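Local coordinates for protein succinyl-CoA ligase (ADP-forming) subunit alpha (Methanosaeta concilii, PDB 6HXI) that binds coenzyme A and joins a CoA-ligase family region to a citrate synthase-like C-terminal region within a single chain, at residues 588-591 and 592-596; 179-182 and 183-186; 547-550 and 551-554; 125-128 and 129-133; 315-318 and 319-322. All coordinates share one frame; numbering follows the deposited sequence.

All five contacts are local, formed along single helices. Contacts 2, 4 and 5 belong to one side of the chain, and contacts 1 and 3 share the citrate synthase-like region far away. Contacts 2 and 3 are buried. Contact 3 combines a serine-gripped carbonyl with apolar packing inside a helix bundle, whereas contact 2 lies early in its helix, where Gly-179 touches coenzyme A. Contacts 1 and 4 both end helices with Schellman motifs and place an arginine back over the preceding turn. Contact 1 meets other copies of the protein, and contact 4 meets the citrate lyase chain. Contact 5, near a helix end, has buried Val-315, Tyr-316 and Leu-319 on one side and exposed polar residues on the other.

Contact 1. Residues 588-591 and 592-596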
loop_
_atom_site.group_PDB
_atom_site.type_symbol
_atom_site.label_atom_id
_atom_site.label_comp_id
_atom_site.label_asym_id
_atom_site.label_seq_id
_atom_site.Cartn_x
_atom_site.Cartn_y
_atom_site.Cartn_z
ATOM N N ILE B 588 -3.252 15.338 -0.016
ATOM C CA ILE B 588 -2.037 15.068 0.789
ATOM C C ILE B 588 -1.161 16.331 0.873
ATOM O O ILE B 588 -0.695 16.658 1.951
ATOM C CB ILE B 588 -1.256 13.925 0.097
ATOM C CG1 ILE B 588 -1.993 12.581 0.247
ATOM C CG2 ILE B 588 0.209 13.905 0.606
ATOM C CD1 ILE B 588 -1.580 11.562 -0.829
ATOM N N LEU B 589 -0.910 16.995 -0.289
ATOM C CA LEU B 589 -0.081 18.198 -0.422
ATOM C C LEU B 589 -0.709 19.387 0.295
ATOM O O LEU B 589 0.007 20.187 0.892
ATOM C CB LEU B 589 0.142 18.542 -1.915
ATOM C CG LEU B 589 1.020 17.569 -2.732
ATOM C CD1 LEU B 589 0.870 17.836 -4.221
ATOM C CD2 LEU B 589 2.492 17.648 -2.344
ATOM N N ASP B 590 -2.046 19.484 0.233
ATOM C CA ASP B 590 -2.840 20.517 0.879
ATOM C C ASP B 590 -2.625 20.460 2.390
ATOM O O ASP B 590 -2.364 21.492 2.991
ATOM C CB ASP B 590 -4.322 20.383 0.502
ATOM C CG ASP B 590 -5.217 21.571 0.885
ATOM O OD1 ASP B 590 -4.708 22.697 0.963
ATOM O OD2 ASP B 590 -6.441 21.372 1.051
ATOM N N GLN B 591 -2.684 19.253 3.003
ATOM C CA GLN B 591 -2.457 19.082 4.444
ATOM C C GLN B 591 -0.996 19.420 4.797
ATOM O O GLN B 591 -0.734 20.017 5.829
ATOM C CB GLN B 591 -2.867 17.655 4.903
ATOM C CG GLN B 591 -4.358 17.273 4.619
ATOM C CD GLN B 591 -5.317 18.280 5.198
ATOM O OE1 GLN B 591 -5.182 18.660 6.353
ATOM N NE2 GLN B 591 -6.229 18.832 4.404
ATOM N N LYS B 592 -0.045 19.103 3.905
ATOM C CA LYS B 592 1.341 19.446 4.102
ATOM C C LYS B 592 1.526 20.977 4.089
ATOM O O LYS B 592 2.100 21.489 5.048
ATOM C CB LYS B 592 2.236 18.657 3.122
ATOM C CG LYS B 592 2.273 17.165 3.618
ATOM C CD LYS B 592 3.280 16.244 2.992
ATOM C CE LYS B 592 3.142 14.807 3.510
ATOM N NZ LYS B 592 3.169 14.664 5.035
ATOM N N ARG B 593 0.914 21.710 3.118
ATOM C CA ARG B 593 0.960 23.184 3.066
ATOM C C ARG B 593 0.355 23.828 4.313
ATOM O O ARG B 593 0.900 24.792 4.835
ATOM C CB ARG B 593 0.286 23.729 1.785
ATOM C CG ARG B 593 1.084 23.403 0.481
ATOM C CD ARG B 593 0.481 24.133 -0.753
ATOM N NE ARG B 593 -0.946 23.865 -0.948
ATOM C CZ ARG B 593 -1.453 22.941 -1.766
ATOM N NH1 ARG B 593 -2.752 22.739 -1.816
ATOM N NH2 ARG B 593 -0.662 22.210 -2.526
ATOM N N LEU B 594 -0.782 23.318 4.773
ATOM C CA LEU B 594 -1.480 23.805 5.953
ATOM C C LEU B 594 -0.756 23.497 7.289
ATOM O O LEU B 594 -1.099 24.111 8.292
ATOM C CB LEU B 594 -2.918 23.186 6.021
ATOM C CG LEU B 594 -3.891 23.537 4.901
ATOM C CD1 LEU B 594 -5.092 22.584 4.899
ATOM C CD2 LEU B 594 -4.315 25.000 4.972
ATOM N N GLY B 595 0.203 22.559 7.297
ATOM C CA GLY B 595 0.918 22.153 8.511
ATOM C C GLY B 595 -0.023 21.445 9.474
ATOM O O GLY B 595 0.057 21.640 10.691
ATOM N N SER B 596 -0.954 20.642 8.916
ATOM C CA SER B 596 -1.977 19.911 9.677
ATOM C C SER B 596 -1.393 18.979 10.695
ATOM O O SER B 596 -0.370 18.351 10.434
ATOM C CB SER B 596 -2.881 19.139 8.732
ATOM O OG SER B 596 -3.606 20.062 7.942
HETATM O O HOH W 1 -3.015 24.765 1.091
#
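Arg-593 folds back over Leu-589 and Asp-590, one turn earlier in the same helix. Its CB lies 3.7 Å from Leu-589 O, and CG lies 3.4 Å from that same oxygen. This oxygen also accepts the Arg-593 backbone N. The chain then bends at the CG-CD bond (chi3 -55°), which carries the tip back along the helix. NE donates to water 1, which in turn donates to Asp-590 OD1. CZ hangs over Asp-590 CA, so the backbone lies under one face of the guanidinium. NH1 reaches Asp-590 OD1 at 3.4 Å in a weak hydrogen bond that is part of a salt bridge. The carboxylate and guanidinium planes are 34° apart, so the two groups do not meet as a flat pair. NH2 sits 3.8 Å from Leu-589 CB.

Further on, Gly-595 has positive phi and ends the helix in a Schellman motif. Ser-596 N donates to Gln-591 O at 3.2 Å, and Gly-595 N donates to Lys-592 O. A side-chain bond doubles this closure: Ser-596 OG gives its proton to Gln-591 OE1 at 2.6 Å. Three polar groups also bond to the second subunit: Arg-593 NH2 to Tyr-571 OH, Asp-590 OD1 to Thr-358 OG1, and Gln-591 NE2 to Ile-356 O. This is the last turn of helix 571-594. Gln-591 and Ser-596 touch helix 420-430, and Ile-588 and Leu-589 pack on helix 435-443.

Contact 2. Residues 179-182 and 183-186; sequences GGML and NEAF
Gly-179 to Leu-182 and Asn-183 to Phe-186 lie in the early part of helix 179-192, the helix of a beta-alpha-beta unit between strands 172-176 and 196-201. The bonds run mostly from residue i+4 to residue i, with a weak i+3 bond from Asn-183 N to Gly-180 O. The earliest i+4 bond is also weak: Asn-183 N lies 3.5 Å from Gly-179 O. The later bonds are shorter, Ala-185 N to Met-181 O being 2.8 Å.

Gly-179 belongs to the coenzyme A pocket and touches the ligand. Gly-180 N bonds to a citrate ion that probably came from the crystallisation liquor. Met-181 curls at CB-CG and CG-SD, which brings CE to 3.7 Å from Glu-184 CB. The two side chains run side by side. Beyond that, Glu-184 OE2 forms a salt bridge with Arg-376 of the citrate lyase chain, and Asn-183 ND2 bonds to Ile-342 O of that chain.

Leu-182 faces the sheet, touching Phe-174 and Ala-201. Its CG is anti to the backbone N (chi1 171°), and CD1 meets Phe-186 CZ at 3.6 Å. Leu-182 O, which accepts Phe-186 N, also lies 3.3 Å above one face of the Phe-186 ring, offset toward its rim near CG.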
loop_
_atom_site.group_PDB
_atom_site.type_symbol
_atom_site.label_atom_id
_atom_site.label_comp_id
_atom_site.label_asym_id
_atom_site.label_seq_id
_atom_site.Cartn_x
_atom_site.Cartn_y
_atom_site.Cartn_z
ATOM N N GLY B 179 51.359 -1.656 -23.044
ATOM C CA GLY B 179 50.548 -2.587 -22.277
ATOM C C GLY B 179 50.100 -3.783 -23.099
ATOM O O GLY B 179 50.228 -4.922 -22.647
ATOM N N GLY B 180 49.559 -3.525 -24.298
ATOM C CA GLY B 180 49.084 -4.566 -25.214
ATOM C C GLY B 180 50.205 -5.468 -25.708
ATOM O O GLY B 180 50.033 -6.692 -25.846
ATOM N N MET B 181 51.384 -4.857 -25.938
ATOM C CA MET B 181 52.572 -5.582 -26.369
ATOM C C MET B 181 53.165 -6.395 -25.247
ATOM O O MET B 181 53.832 -7.379 -25.525
ATOM C CB MET B 181 53.588 -4.660 -27.029
ATOM C CG MET B 181 53.137 -4.155 -28.396
ATOM S SD MET B 181 52.368 -5.388 -29.490
ATOM C CE MET B 181 53.648 -6.547 -29.648
ATOM N N LEU B 182 52.863 -6.034 -23.975
ATOM C CA LEU B 182 53.276 -6.808 -22.791
ATOM C C LEU B 182 52.537 -8.164 -22.840
ATOM O O LEU B 182 53.133 -9.196 -22.552
ATOM C CB LEU B 182 52.951 -6.032 -21.482
ATOM C CG LEU B 182 53.114 -6.750 -20.131
ATOM C CD1 LEU B 182 54.551 -6.759 -19.687
ATOM C CD2 LEU B 182 52.292 -6.063 -19.061
ATOM N N ASN B 183 51.280 -8.150 -23.284
ATOM C CA ASN B 183 50.484 -9.370 -23.379
ATOM C C ASN B 183 50.907 -10.231 -24.548
ATOM O O ASN B 183 50.965 -11.451 -24.413
ATOM C CB ASN B 183 48.986 -9.084 -23.379
ATOM C CG ASN B 183 48.150 -10.279 -23.008
ATOM O OD1 ASN B 183 48.634 -11.240 -22.399
ATOM N ND2 ASN B 183 46.868 -10.240 -23.352
ATOM N N GLU B 184 51.229 -9.607 -25.685
ATOM C CA GLU B 184 51.760 -10.311 -26.853
ATOM C C GLU B 184 53.132 -10.911 -26.474
ATOM O O GLU B 184 53.400 -12.067 -26.808
ATOM C CB GLU B 184 51.882 -9.371 -28.070
ATOM C CG GLU B 184 52.050 -10.099 -29.399
ATOM C CD GLU B 184 50.872 -10.961 -29.821
ATOM O OE1 GLU B 184 51.103 -12.105 -30.273
ATOM O OE2 GLU B 184 49.715 -10.512 -29.660
ATOM N N ALA B 185 53.964 -10.145 -25.738
ATOM C CA ALA B 185 55.290 -10.605 -25.282
ATOM C C ALA B 185 55.174 -11.814 -24.357
ATOM O O ALA B 185 55.962 -12.726 -24.490
ATOM C CB ALA B 185 56.041 -9.484 -24.586
ATOM N N PHE B 186 54.175 -11.842 -23.460
ATOM C CA PHE B 186 53.925 -12.991 -22.578
ATOM C C PHE B 186 53.710 -14.274 -23.410
ATOM O O PHE B 186 54.299 -15.321 -23.099
ATOM C CB PHE B 186 52.731 -12.716 -21.638
ATOM C CG PHE B 186 53.014 -11.751 -20.499
ATOM C CD1 PHE B 186 54.326 -11.410 -20.155
ATOM C CD2 PHE B 186 51.978 -11.194 -19.767
ATOM C CE1 PHE B 186 54.588 -10.509 -19.115
ATOM C CE2 PHE B 186 52.244 -10.302 -18.718
ATOM C CZ PHE B 186 53.547 -9.988 -18.387
#

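Contact 3. Residues 547-550 and 551-554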
loop_
_atom_site.group_PDB
_atom_site.type_symbol
_atom_site.label_atom_id
_atom_site.label_comp_id
_atom_site.label_asym_id
_atom_site.label_seq_id
_atom_site.Cartn_x
_atom_site.Cartn_y
_atom_site.Cartn_z
ATOM N N LEU B 547 -20.995 3.792 -20.544
ATOM C CA LEU B 547 -20.417 4.434 -21.731
ATOM C C LEU B 547 -19.119 3.793 -22.154
ATOM O O LEU B 547 -18.779 3.820 -23.328
ATOM C CB LEU B 547 -20.268 5.952 -21.559
ATOM C CG LEU B 547 -21.588 6.718 -21.457
ATOM C CD1 LEU B 547 -21.336 8.161 -21.153
ATOM C CD2 LEU B 547 -22.389 6.568 -22.699
ATOM N N PHE B 548 -18.409 3.177 -21.192
ATOM C CA PHE B 548 -17.170 2.489 -21.529
ATOM C C PHE B 548 -17.435 1.230 -22.378
ATOM O O PHE B 548 -16.717 1.004 -23.360
ATOM C CB PHE B 548 -16.288 2.227 -20.326
ATOM C CG PHE B 548 -14.845 2.358 -20.744
ATOM C CD1 PHE B 548 -14.168 1.283 -21.308
ATOM C CD2 PHE B 548 -14.179 3.567 -20.620
ATOM C CE1 PHE B 548 -12.846 1.412 -21.740
ATOM C CE2 PHE B 548 -12.867 3.709 -21.073
ATOM C CZ PHE B 548 -12.207 2.630 -21.628
ATOM N N ILE B 549 -18.529 0.495 -22.083
ATOM C CA ILE B 549 -18.988 -0.634 -22.919
ATOM C C ILE B 549 -19.347 -0.091 -24.316
ATOM O O ILE B 549 -18.978 -0.695 -25.323
ATOM C CB ILE B 549 -20.201 -1.415 -22.304
ATOM C CG1 ILE B 549 -19.901 -1.937 -20.863
ATOM C CG2 ILE B 549 -20.697 -2.550 -23.254
ATOM C CD1 ILE B 549 -18.659 -2.684 -20.755
ATOM N N ASP B 550 -20.072 1.038 -24.377
ATOM C CA ASP B 550 -20.422 1.653 -25.676
ATOM C C ASP B 550 -19.202 2.095 -26.487
ATOM O O ASP B 550 -19.196 1.937 -27.699
ATOM C CB ASP B 550 -21.393 2.795 -25.500
ATOM C CG ASP B 550 -22.813 2.310 -25.299
ATOM O OD1 ASP B 550 -23.158 1.166 -25.819
ATOM O OD2 ASP B 550 -23.604 3.057 -24.651
ATOM N N LEU B 551 -18.171 2.634 -25.827
ATOM C CA LEU B 551 -16.919 3.059 -26.461
ATOM C C LEU B 551 -16.274 1.811 -27.133
ATOM O O LEU B 551 -15.859 1.858 -28.301
ATOM C CB LEU B 551 -15.996 3.639 -25.351
ATOM C CG LEU B 551 -14.618 4.155 -25.761
ATOM C CD1 LEU B 551 -14.109 5.161 -24.750
ATOM C CD2 LEU B 551 -13.581 3.032 -25.776
ATOM N N MET B 552 -16.181 0.708 -26.361
ATOM C CA MET B 552 -15.601 -0.537 -26.839
ATOM C C MET B 552 -16.383 -1.133 -28.004
ATOM O O MET B 552 -15.764 -1.557 -28.970
ATOM C CB MET B 552 -15.439 -1.525 -25.708
ATOM C CG MET B 552 -14.283 -1.173 -24.807
ATOM S SD MET B 552 -13.995 -2.476 -23.617
ATOM C CE MET B 552 -15.424 -2.335 -22.616
ATOM N N SER B 553 -17.728 -1.105 -27.943
ATOM C CA SER B 553 -18.587 -1.537 -29.044
ATOM C C SER B 553 -18.420 -0.601 -30.254
ATOM O O SER B 553 -18.522 -1.060 -31.383
ATOM C CB SER B 553 -20.052 -1.539 -28.616
ATOM O OG SER B 553 -20.260 -2.522 -27.621
ATOM N N SER B 554 -18.182 0.708 -30.028
ATOM C CA SER B 554 -17.963 1.684 -31.123
ATOM C C SER B 554 -16.608 1.433 -31.803
ATOM O O SER B 554 -16.546 1.555 -33.012
ATOM C CB SER B 554 -18.046 3.120 -30.623
ATOM O OG SER B 554 -19.337 3.460 -30.153
HETATM O O HOH W 2 -22.808 -1.570 -26.397
#
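Asp-550 O is gripped twice by Ser-554. The backbone N of Ser-554 donates to Asp-550 O at 2.8 Å, and Ser-554 OG donates to the same Asp-550 O at 2.9 Å. The two donors come from opposite faces of the carbonyl plane, with OG 37° out of it. With OG beside its own backbone N (chi1 -65°), the hydroxyl can turn back one helical turn. Ser-554 OG also bonds to Ser-515 OG.

The Asp-550 carboxylate works away from this helix. Its two oxygens accept Leu-518 N and Leu-519 N near the start of helix 517-530. Water 2 donates to Asp-550 OD1 at 2.8 Å and also bonds to Ser-553 OG.

The other side is apolar. Leu-551 CD1 lies over one face of the Phe-548 ring, toward the rim, 4.1 Å from CE2. Met-552 CE comes to the ring edge instead, 4.0 Å from Phe-548 CD1. The same methyl touches Ile-549 CD1 at 3.7 Å. Ile-549 and Met-552 continue onto helix 560-569, and Leu-551 onto helix 399-412. Helix 540-555 is thus packed between other helices, as expected of the largely helical citrate synthase fold.

Contact 4. Residues 125-128 and 129-133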
loop_
_atom_site.group_PDB
_atom_site.type_symbol
_atom_site.label_atom_id
_atom_site.label_comp_id
_atom_site.label_asym_id
_atom_site.label_seq_id
_atom_site.Cartn_x
_atom_site.Cartn_y
_atom_site.Cartn_z
ATOM N N ALA B 125 56.781 10.513 -9.951
ATOM C CA ALA B 125 58.055 9.804 -10.087
ATOM C C ALA B 125 59.040 10.261 -9.047
ATOM O O ALA B 125 59.625 9.412 -8.378
ATOM C CB ALA B 125 58.641 10.005 -11.483
ATOM N N ALA B 126 59.211 11.603 -8.884
ATOM C CA ALA B 126 60.112 12.200 -7.903
ATOM C C ALA B 126 59.638 11.883 -6.460
ATOM O O ALA B 126 60.471 11.559 -5.608
ATOM C CB ALA B 126 60.185 13.694 -8.117
ATOM N N THR B 127 58.308 11.943 -6.204
ATOM C CA THR B 127 57.721 11.622 -4.901
ATOM C C THR B 127 58.032 10.162 -4.568
ATOM O O THR B 127 58.472 9.871 -3.461
ATOM C CB THR B 127 56.214 11.960 -4.876
ATOM O OG1 THR B 127 56.070 13.364 -5.036
ATOM C CG2 THR B 127 55.527 11.556 -3.578
ATOM N N ALA B 128 57.883 9.275 -5.559
ATOM C CA ALA B 128 58.157 7.847 -5.420
ATOM C C ALA B 128 59.607 7.582 -5.069
ATOM O O ALA B 128 59.876 6.868 -4.099
ATOM C CB ALA B 128 57.754 7.103 -6.691
ATOM N N ARG B 129 60.537 8.199 -5.809
ATOM C CA ARG B 129 61.989 8.047 -5.606
ATOM C C ARG B 129 62.436 8.551 -4.228
ATOM O O ARG B 129 63.194 7.855 -3.557
ATOM C CB ARG B 129 62.805 8.686 -6.763
ATOM C CG ARG B 129 62.553 7.992 -8.115
ATOM C CD ARG B 129 63.357 8.549 -9.285
ATOM N NE ARG B 129 62.565 8.685 -10.521
ATOM C CZ ARG B 129 62.278 7.697 -11.373
ATOM N NH1 ARG B 129 61.565 7.942 -12.465
ATOM N NH2 ARG B 129 62.695 6.458 -11.134
ATOM N N LYS B 130 61.899 9.701 -3.780
ATOM C CA LYS B 130 62.184 10.313 -2.483
ATOM C C LYS B 130 61.757 9.418 -1.307
ATOM O O LYS B 130 62.470 9.347 -0.315
ATOM C CB LYS B 130 61.499 11.697 -2.396
ATOM C CG LYS B 130 61.885 12.555 -1.191
ATOM C CD LYS B 130 60.932 13.737 -1.057
ATOM C CE LYS B 130 60.728 14.197 0.370
ATOM N NZ LYS B 130 59.833 13.289 1.142
ATOM N N LEU B 131 60.607 8.722 -1.438
ATOM C CA LEU B 131 60.041 7.850 -0.404
ATOM C C LEU B 131 60.389 6.355 -0.563
ATOM O O LEU B 131 59.816 5.530 0.162
ATOM C CB LEU B 131 58.514 8.011 -0.391
ATOM C CG LEU B 131 57.917 9.393 -0.176
ATOM C CD1 LEU B 131 56.452 9.376 -0.540
ATOM C CD2 LEU B 131 58.104 9.868 1.259
ATOM N N ASP B 132 61.310 6.002 -1.494
ATOM C CA ASP B 132 61.710 4.619 -1.816
ATOM C C ASP B 132 60.484 3.731 -2.202
ATOM O O ASP B 132 60.367 2.564 -1.808
ATOM C CB ASP B 132 62.580 3.993 -0.702
ATOM C CG ASP B 132 63.641 3.051 -1.249
ATOM O OD1 ASP B 132 63.291 1.886 -1.591
ATOM O OD2 ASP B 132 64.811 3.490 -1.386
ATOM N N LYS B 133 59.550 4.323 -2.963
ATOM C CA LYS B 133 58.329 3.664 -3.412
ATOM C C LYS B 133 58.358 3.450 -4.929
ATOM O O LYS B 133 59.328 3.850 -5.574
ATOM C CB LYS B 133 57.110 4.441 -2.914
ATOM C CG LYS B 133 56.989 4.336 -1.398
ATOM C CD LYS B 133 55.860 5.138 -0.799
ATOM C CE LYS B 133 56.019 5.122 0.701
ATOM N NZ LYS B 133 54.744 5.427 1.371
#
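Thr-127 and Leu-131 form the close apolar part of this contact, where the helix ends, with Thr-127 CG2 3.9 Å from Leu-131 CD1. The two side chains lie side by side and point the same way. Thr-127 CG2 stands anti to its backbone N (chi1 -64°, measured to OG1), which sets the methyl alongside Leu-131. Thr-127 is buried, packs on Met-98 and Leu-101 of helix 93-102, and bonds through OG1 to Val-123 O. Ala-125 and Ala-128 are buried too. Ala-128 O closes the helix: Lys-133 N donates to this oxygen at 2.8 Å, nearly straight at 167°. Asp-132 N makes a weak bond to Arg-129 O. Asp-132 has positive phi and is the C-prime residue of this Schellman motif. The turn leads into strand 134-136 and so ends the helix of a beta-alpha-beta unit. Lys-133 extends beyond CG, and its NZ bonds to Leu-101 O and Ile-106 O.

Arg-129, Lys-130 and Asp-132 are exposed and make up the solvent side. Of these, Arg-129 still follows Ala-125, with CG 3.3 Å from Ala-125 O and NH1 3.7 Å from Ala-125 CB. Its NH2 forms a salt bridge with Asp-214, while Lys-130 touches Leu-156 of the citrate lyase chain.

The contact's own polar bonds are thus all backbone to backbone. The charged tips of Arg-129 and Lys-133 are spent on other parts of the chain.

Contact 5. Residues 315-318 and 319-322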
loop_
_atom_site.group_PDB
_atom_site.type_symbol
_atom_site.label_atom_id
_atom_site.label_comp_id
_atom_site.label_asym_id
_atom_site.label_seq_id
_atom_site.Cartn_x
_atom_site.Cartn_y
_atom_site.Cartn_z
ATOM N N VAL B 315 68.691 -17.265 -26.580
ATOM C CA VAL B 315 69.243 -16.915 -25.270
ATOM C C VAL B 315 68.838 -17.944 -24.197
ATOM O O VAL B 315 69.675 -18.300 -23.364
ATOM C CB VAL B 315 68.916 -15.458 -24.870
ATOM C CG1 VAL B 315 69.396 -15.155 -23.464
ATOM C CG2 VAL B 315 69.538 -14.472 -25.856
ATOM N N TYR B 316 67.571 -18.426 -24.228
ATOM C CA TYR B 316 67.080 -19.446 -23.303
ATOM C C TYR B 316 67.871 -20.755 -23.513
ATOM O O TYR B 316 68.387 -21.308 -22.540
ATOM C CB TYR B 316 65.546 -19.647 -23.438
ATOM C CG TYR B 316 64.993 -20.811 -22.635
ATOM C CD1 TYR B 316 64.753 -20.692 -21.266
ATOM C CD2 TYR B 316 64.703 -22.030 -23.245
ATOM C CE1 TYR B 316 64.280 -21.771 -20.518
ATOM C CE2 TYR B 316 64.236 -23.117 -22.506
ATOM C CZ TYR B 316 64.023 -22.982 -21.143
ATOM O OH TYR B 316 63.552 -24.052 -20.414
ATOM N N ASP B 317 68.014 -21.208 -24.779
ATOM C CA ASP B 317 68.757 -22.423 -25.138
ATOM C C ASP B 317 70.187 -22.371 -24.627
ATOM O O ASP B 317 70.684 -23.381 -24.138
ATOM C CB ASP B 317 68.725 -22.687 -26.654
ATOM C CG ASP B 317 67.426 -23.290 -27.181
ATOM O OD1 ASP B 317 66.487 -23.506 -26.370
ATOM O OD2 ASP B 317 67.338 -23.530 -28.406
ATOM N N MET B 318 70.831 -21.195 -24.702
ATOM C CA MET B 318 72.182 -20.953 -24.202
ATOM C C MET B 318 72.227 -21.158 -22.676
ATOM O O MET B 318 73.180 -21.755 -22.181
ATOM C CB MET B 318 72.626 -19.542 -24.600
ATOM C CG MET B 318 73.906 -19.069 -23.948
ATOM S SD MET B 318 74.194 -17.317 -24.315
ATOM C CE MET B 318 73.107 -16.536 -23.138
ATOM N N LEU B 319 71.178 -20.710 -21.942
ATOM C CA LEU B 319 71.101 -20.892 -20.487
ATOM C C LEU B 319 70.872 -22.359 -20.126
ATOM O O LEU B 319 71.386 -22.810 -19.098
ATOM C CB LEU B 319 70.022 -20.015 -19.844
ATOM C CG LEU B 319 70.141 -18.494 -19.981
ATOM C CD1 LEU B 319 68.848 -17.841 -19.582
ATOM C CD2 LEU B 319 71.257 -17.929 -19.122
ATOM N N LEU B 320 70.121 -23.103 -20.989
ATOM C CA LEU B 320 69.846 -24.543 -20.845
ATOM C C LEU B 320 71.112 -25.385 -20.992
ATOM O O LEU B 320 71.265 -26.361 -20.256
ATOM C CB LEU B 320 68.842 -25.022 -21.896
ATOM C CG LEU B 320 67.386 -25.222 -21.499
ATOM C CD1 LEU B 320 66.664 -25.957 -22.603
ATOM C CD2 LEU B 320 67.235 -26.038 -20.206
ATOM N N THR B 321 71.986 -25.041 -21.980
ATOM C CA THR B 321 73.256 -25.732 -22.275
ATOM C C THR B 321 74.212 -25.604 -21.089
ATOM O O THR B 321 74.706 -26.609 -20.584
ATOM C CB THR B 321 73.926 -25.207 -23.582
ATOM O OG1 THR B 321 74.416 -23.864 -23.415
ATOM C CG2 THR B 321 73.031 -25.323 -24.813
ATOM N N ARG B 322 74.440 -24.358 -20.641
ATOM C CA ARG B 322 75.292 -23.972 -19.517
ATOM C C ARG B 322 74.732 -24.479 -18.169
ATOM O O ARG B 322 75.451 -24.499 -17.169
ATOM C CB ARG B 322 75.435 -22.442 -19.509
ATOM C CG ARG B 322 76.780 -21.947 -19.023
ATOM C CD ARG B 322 76.994 -20.508 -19.433
ATOM N NE ARG B 322 77.454 -20.398 -20.818
ATOM C CZ ARG B 322 77.210 -19.358 -21.610
ATOM N NH1 ARG B 322 76.488 -18.333 -21.168
ATOM N NH2 ARG B 322 77.675 -19.339 -22.853
#
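Met-318 gives the most surface to this contact, followed by Leu-319 and Leu-320. Met-318 runs alongside Arg-322, one turn further on, and both point the same way. Its CG is anti to the backbone N (chi1 170°) and sits under one face of the Arg-322 guanidinium, 3.9 Å from NH1. Met-318 SD is 4.0 Å from the same NH1. Arg-322 itself stays exposed, and it also touches a crystal neighbour, which may influence its pose.

The backbone of Met-318 is used too. Its O accepts Arg-322 N at 3.3 Å and nearly straight, at 172°. Thr-321 OG1 also donates to Met-318 O, at 2.7 Å. Both donors arrive from the same face of the carbonyl plane. Thr-321 can do this because OG1 stands between its own backbone N and carbonyl carbon.

Leu-319 lies on the buried side. Its CG passes 3.4 Å from Val-315 O, which accepts the Leu-319 backbone N. Beyond the helix it packs on Met-227 of strand 227-233, and Val-315 and Tyr-316 touch the same methionine. Leu-319 also shares a backbone hydrogen bond with Val-325, just past the helix.

Leu-320 meets the Tyr-316 ring. Its CD1 is 3.7 Å from Tyr-316 CE2, and CG is close to the same part of the ring.

The chemistry is that of a helix with two sides. Leu-319, with Val-315 and Tyr-316, packs toward the sheet, and Leu-320 lies against the Tyr-316 ring. The other side is polar, and Met-318 O, near the helix end, takes both a backbone and a side-chain donor.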